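Long-range contact in NikO protein (Streptomyces tendae, PDB 4FQD), which is an enolpyruvyl transferase of the MurA subfamily, essential in nikkomycin biosynthesis: residues 297-309 with 327-340. The protein carries 4 engineered substitutions. Sequence-based numbering, arbitrary orientation.
Sequences LAPEFDLLDRMGV and LRPVEFTAMSRGVF
Glu300 OE2 takes the Phe340 N-H on its syn side at 2.6 Å, 28° out of the carboxylate plane, with 156° at the hydrogen. A bend at chi2 (81°) folds the chain of this buried glutamate toward that amide, while Ser343 OG gives the same oxygen a second partner. Cutting Glu300 back to an alanine removes this carboxylate and would probably leave the Phe340 amide and Ser343 OG without their mate. The filling between is apolar: Leu303 CD1 sits over the centre of the Phe332 ring, a CH-pi contact 3.5 Å from the centroid, and meets Val339 CG2. Arg306 works at the edge of its guanidinium: NH1 forms a salt bridge with Asp302 OD2 at 3.0 Å, and NH2 gives a weak bond to Glu331 O and a better one to a water that also accepts from Glu331 N. A second water donates to Arg306 O and Pro329 O. At the helix C-terminus, which Gly308 closes as C-prime of a Schellman motif, Met307 O accepts from Arg328 N at 2.8 Å. In this inverse alpha/beta barrel domain the contact lays helix 298-307 beside strand 331-334, the outermost of its sheet within this chain; Glu331 there reaches Thr333 of the second subunit. Several backbone polar atoms are paired, directly or through water, around a greasy middle, consistent with bonds at both ends setting how the helix lies against the strand.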
loop_
_atom_site.group_PDB
_atom_site.type_symbol
_atom_site.label_atom_id
_atom_site.label_comp_id
_atom_site.label_asym_id
_atom_site.label_seq_id
_atom_site.Cartn_x
_atom_site.Cartn_y
_atom_site.Cartn_z
ATOM N N LEU A 297 -18.047 3.443 -1.598
ATOM C CA LEU A 297 -16.924 3.085 -2.455
ATOM C C LEU A 297 -15.940 4.242 -2.589
ATOM O O LEU A 297 -15.222 4.342 -3.582
ATOM C CB LEU A 297 -17.424 2.663 -3.837
ATOM C CG LEU A 297 -18.165 1.326 -3.915
ATOM C CD1 LEU A 297 -18.897 1.199 -5.241
ATOM C CD2 LEU A 297 -17.195 0.168 -3.723
ATOM N N ALA A 298 -15.917 5.112 -1.582
ATOM C CA ALA A 298 -15.000 6.255 -1.552
ATOM C C ALA A 298 -13.514 5.909 -1.760
ATOM O O ALA A 298 -12.819 6.628 -2.478
ATOM C CB ALA A 298 -15.196 7.077 -0.274
ATOM N N PRO A 299 -13.017 4.824 -1.127
ATOM C CA PRO A 299 -11.630 4.448 -1.429
ATOM C C PRO A 299 -11.444 4.070 -2.897
ATOM O O PRO A 299 -10.438 4.440 -3.502
ATOM C CB PRO A 299 -11.402 3.221 -0.542
ATOM C CG PRO A 299 -12.351 3.391 0.583
ATOM C CD PRO A 299 -13.568 4.017 -0.023
ATOM N N GLU A 300 -12.410 3.345 -3.454
ATOM C CA GLU A 300 -12.369 2.963 -4.861
ATOM C C GLU A 300 -12.431 4.180 -5.779
ATOM O O GLU A 300 -11.711 4.252 -6.775
ATOM C CB GLU A 300 -13.512 2.001 -5.198
ATOM C CG GLU A 300 -13.258 0.551 -4.814
ATOM C CD GLU A 300 -13.511 0.270 -3.345
ATOM O OE1 GLU A 300 -13.862 1.213 -2.605
ATOM O OE2 GLU A 300 -13.360 -0.899 -2.932
ATOM N N PHE A 301 -13.294 5.133 -5.440
ATOM C CA PHE A 301 -13.477 6.325 -6.264
ATOM C C PHE A 301 -12.294 7.283 -6.189
ATOM O O PHE A 301 -12.038 8.039 -7.127
ATOM C CB PHE A 301 -14.782 7.041 -5.903
ATOM C CG PHE A 301 -15.967 6.560 -6.687
ATOM C CD1 PHE A 301 -16.581 5.358 -6.374
ATOM C CD2 PHE A 301 -16.464 7.305 -7.744
ATOM C CE1 PHE A 301 -17.670 4.911 -7.098
ATOM C CE2 PHE A 301 -17.552 6.863 -8.471
ATOM C CZ PHE A 301 -18.157 5.665 -8.147
ATOM N N ASP A 302 -11.573 7.253 -5.074
ATOM C CA ASP A 302 -10.360 8.048 -4.945
ATOM C C ASP A 302 -9.299 7.511 -5.897
ATOM O O ASP A 302 -8.520 8.271 -6.470
ATOM C CB ASP A 302 -9.845 8.031 -3.506
ATOM C CG ASP A 302 -8.521 8.754 -3.355
ATOM O OD1 ASP A 302 -8.497 9.992 -3.518
ATOM O OD2 ASP A 302 -7.505 8.087 -3.070
ATOM N N LEU A 303 -9.283 6.192 -6.066
ATOM C CA LEU A 303 -8.379 5.551 -7.012
ATOM C C LEU A 303 -8.768 5.882 -8.447
ATOM O O LEU A 303 -7.911 6.198 -9.270
ATOM C CB LEU A 303 -8.372 4.038 -6.809
ATOM C CG LEU A 303 -7.627 3.524 -5.579
ATOM C CD1 LEU A 303 -7.760 2.017 -5.479
ATOM C CD2 LEU A 303 -6.164 3.933 -5.636
ATOM N N LEU A 304 -10.064 5.807 -8.736
ATOM C CA LEU A 304 -10.582 6.112 -10.066
ATOM C C LEU A 304 -10.228 7.534 -10.486
ATOM O O LEU A 304 -9.877 7.780 -11.641
ATOM C CB LEU A 304 -12.099 5.916 -10.114
ATOM C CG LEU A 304 -12.614 4.482 -9.964
ATOM C CD1 LEU A 304 -14.132 4.451 -10.057
ATOM C CD2 LEU A 304 -11.988 3.567 -11.008
ATOM N N ASP A 305 -10.319 8.463 -9.541
ATOM C CA ASP A 305 -9.978 9.855 -9.804
ATOM C C ASP A 305 -8.482 10.003 -10.059
ATOM O O ASP A 305 -8.059 10.810 -10.886
ATOM C CB ASP A 305 -10.399 10.743 -8.632
ATOM C CG ASP A 305 -10.041 12.201 -8.849
ATOM O OD1 ASP A 305 -10.146 12.676 -10.000
ATOM O OD2 ASP A 305 -9.649 12.873 -7.871
ATOM N N ARG A 306 -7.685 9.217 -9.344
ATOM C CA ARG A 306 -6.236 9.258 -9.494
ATOM C C ARG A 306 -5.787 8.623 -10.807
ATOM O O ARG A 306 -4.759 9.002 -11.369
ATOM C CB ARG A 306 -5.555 8.578 -8.303
ATOM C CG ARG A 306 -5.489 9.447 -7.054
ATOM C CD ARG A 306 -5.419 8.609 -5.786
ATOM N NE ARG A 306 -4.306 7.665 -5.798
ATOM C CZ ARG A 306 -4.128 6.716 -4.884
ATOM N NH1 ARG A 306 -4.992 6.585 -3.887
ATOM N NH2 ARG A 306 -3.088 5.897 -4.967
ATOM N N MET A 307 -6.565 7.661 -11.296
ATOM C CA MET A 307 -6.248 6.998 -12.556
ATOM C C MET A 307 -6.694 7.834 -13.752
ATOM O O MET A 307 -6.230 7.627 -14.871
ATOM C CB MET A 307 -6.885 5.606 -12.616
ATOM C CG MET A 307 -6.398 4.658 -11.533
ATOM S SD MET A 307 -7.071 2.992 -11.685
ATOM C CE MET A 307 -6.080 2.348 -13.031
ATOM N N GLY A 308 -7.594 8.780 -13.506
ATOM C CA GLY A 308 -8.101 9.638 -14.560
ATOM C C GLY A 308 -9.447 9.177 -15.086
ATOM O O GLY A 308 -9.896 9.619 -16.144
ATOM N N VAL A 309 -10.092 8.282 -14.344
ATOM C CA VAL A 309 -11.403 7.768 -14.722
ATOM C C VAL A 309 -12.508 8.758 -14.365
ATOM O O VAL A 309 -12.623 9.184 -13.216
ATOM C CB VAL A 309 -11.692 6.413 -14.043
ATOM C CG1 VAL A 309 -13.155 6.029 -14.212
ATOM C CG2 VAL A 309 -10.777 5.331 -14.602
ATOM N N LEU A 327 -4.796 5.879 -18.980
ATOM C CA LEU A 327 -4.979 6.151 -17.561
ATOM C C LEU A 327 -3.645 6.343 -16.846
ATOM O O LEU A 327 -2.579 6.170 -17.437
ATOM C CB LEU A 327 -5.766 5.020 -16.898
ATOM C CG LEU A 327 -7.211 4.830 -17.363
ATOM C CD1 LEU A 327 -7.856 3.653 -16.649
ATOM C CD2 LEU A 327 -8.016 6.104 -17.143
ATOM N N ARG A 328 -3.717 6.711 -15.572
ATOM C CA ARG A 328 -2.527 6.856 -14.744
ATOM C C ARG A 328 -2.424 5.704 -13.751
ATOM O O ARG A 328 -3.432 5.270 -13.193
ATOM C CB ARG A 328 -2.543 8.195 -14.005
ATOM C CG ARG A 328 -2.113 9.379 -14.857
ATOM C CD ARG A 328 -3.200 10.436 -14.931
ATOM N NE ARG A 328 -3.703 10.796 -13.608
ATOM C CZ ARG A 328 -4.653 11.700 -13.393
ATOM N NH1 ARG A 328 -5.053 11.964 -12.156
ATOM N NH2 ARG A 328 -5.206 12.340 -14.414
ATOM N N PRO A 329 -1.200 5.203 -13.532
ATOM C CA PRO A 329 -0.977 4.079 -12.618
ATOM C C PRO A 329 -1.141 4.490 -11.159
ATOM O O PRO A 329 -0.955 5.658 -10.818
ATOM C CB PRO A 329 0.477 3.693 -12.896
ATOM C CG PRO A 329 1.111 4.958 -13.352
ATOM C CD PRO A 329 0.055 5.679 -14.139
ATOM N N VAL A 330 -1.491 3.528 -10.312
ATOM C CA VAL A 330 -1.666 3.778 -8.887
ATOM C C VAL A 330 -1.085 2.642 -8.055
ATOM O O VAL A 330 -0.982 1.508 -8.522
ATOM C CB VAL A 330 -3.158 3.927 -8.518
ATOM C CG1 VAL A 330 -3.716 5.247 -9.033
ATOM C CG2 VAL A 330 -3.957 2.751 -9.058
ATOM N N GLU A 331 -0.696 2.956 -6.824
ATOM C CA GLU A 331 -0.341 1.925 -5.859
ATOM C C GLU A 331 -1.248 2.059 -4.640
ATOM O O GLU A 331 -1.469 3.161 -4.135
ATOM C CB GLU A 331 1.148 1.980 -5.484
ATOM C CG GLU A 331 1.559 3.099 -4.539
ATOM C CD GLU A 331 1.436 2.716 -3.071
ATOM O OE1 GLU A 331 1.671 3.591 -2.212
ATOM O OE2 GLU A 331 1.107 1.547 -2.775
ATOM N N PHE A 332 -1.791 0.937 -4.183
ATOM C CA PHE A 332 -2.725 0.959 -3.066
ATOM C C PHE A 332 -2.806 -0.394 -2.376
ATOM O O PHE A 332 -2.231 -1.380 -2.837
ATOM C CB PHE A 332 -4.117 1.384 -3.538
ATOM C CG PHE A 332 -4.772 0.398 -4.463
ATOM C CD1 PHE A 332 -4.526 0.437 -5.825
ATOM C CD2 PHE A 332 -5.636 -0.567 -3.970
ATOM C CE1 PHE A 332 -5.126 -0.469 -6.678
ATOM C CE2 PHE A 332 -6.238 -1.475 -4.818
ATOM C CZ PHE A 332 -5.983 -1.426 -6.175
ATOM N N THR A 333 -3.537 -0.430 -1.269
ATOM C CA THR A 333 -3.710 -1.657 -0.509
ATOM C C THR A 333 -5.186 -1.928 -0.253
ATOM O O THR A 333 -5.879 -1.112 0.353
ATOM C CB THR A 333 -2.972 -1.586 0.840
ATOM O OG1 THR A 333 -1.567 -1.413 0.611
ATOM C CG2 THR A 333 -3.196 -2.859 1.634
ATOM N N ALA A 334 -5.666 -3.072 -0.727
ATOM C CA ALA A 334 -7.031 -3.492 -0.444
ATOM C C ALA A 334 -7.139 -3.891 1.024
ATOM O O ALA A 334 -6.515 -4.858 1.458
ATOM C CB ALA A 334 -7.430 -4.648 -1.344
ATOM N N MET A 335 -7.928 -3.139 1.783
ATOM C CA MET A 335 -8.040 -3.367 3.220
ATOM C C MET A 335 -9.476 -3.221 3.714
ATOM O O MET A 335 -10.348 -2.741 2.990
ATOM C CB MET A 335 -7.117 -2.413 3.980
ATOM C CG MET A 335 -7.353 -0.950 3.658
ATOM S SD MET A 335 -6.168 0.150 4.449
ATOM C CE MET A 335 -6.825 1.746 3.972
ATOM N N SER A 336 -9.708 -3.637 4.956
ATOM C CA SER A 336 -11.043 -3.633 5.544
ATOM C C SER A 336 -11.640 -2.231 5.629
ATOM O O SER A 336 -12.814 -2.026 5.317
ATOM C CB SER A 336 -11.014 -4.277 6.931
ATOM O OG SER A 336 -10.546 -5.613 6.865
ATOM N N ARG A 337 -10.829 -1.266 6.053
ATOM C CA ARG A 337 -11.276 0.119 6.122
ATOM C C ARG A 337 -10.771 0.916 4.925
ATOM O O ARG A 337 -10.460 2.101 5.038
ATOM C CB ARG A 337 -10.829 0.770 7.431
ATOM C CG ARG A 337 -11.446 0.140 8.665
ATOM C CD ARG A 337 -11.305 1.046 9.871
ATOM N NE ARG A 337 -12.055 0.540 11.016
ATOM C CZ ARG A 337 -12.294 1.241 12.117
ATOM N NH1 ARG A 337 -11.845 2.484 12.225
ATOM N NH2 ARG A 337 -12.987 0.701 13.111
ATOM N N GLY A 338 -10.693 0.252 3.778
ATOM C CA GLY A 338 -10.270 0.894 2.549
ATOM C C GLY A 338 -10.907 0.248 1.335
ATOM O O GLY A 338 -12.098 -0.061 1.339
ATOM N N VAL A 339 -10.106 0.042 0.295
ATOM C CA VAL A 339 -10.584 -0.573 -0.937
ATOM C C VAL A 339 -10.989 -2.025 -0.704
ATOM O O VAL A 339 -10.254 -2.788 -0.077
ATOM C CB VAL A 339 -9.509 -0.520 -2.038
ATOM C CG1 VAL A 339 -10.023 -1.161 -3.319
ATOM C CG2 VAL A 339 -9.088 0.916 -2.289
ATOM N N PHE A 340 -12.163 -2.395 -1.207
ATOM C CA PHE A 340 -12.646 -3.767 -1.104
ATOM C C PHE A 340 -11.703 -4.745 -1.792
ATOM O O PHE A 340 -11.010 -4.393 -2.746
ATOM C CB PHE A 340 -14.043 -3.898 -1.713
ATOM C CG PHE A 340 -15.151 -3.525 -0.775
ATOM C CD1 PHE A 340 -15.509 -4.370 0.262
ATOM C CD2 PHE A 340 -15.848 -2.339 -0.940
ATOM C CE1 PHE A 340 -16.532 -4.035 1.125
ATOM C CE2 PHE A 340 -16.872 -1.999 -0.079
ATOM C CZ PHE A 340 -17.216 -2.849 0.953
HETATM O O HOH W 1 -0.731 5.766 -6.750
HETATM O O HOH W 2 -2.226 8.641 -10.392
#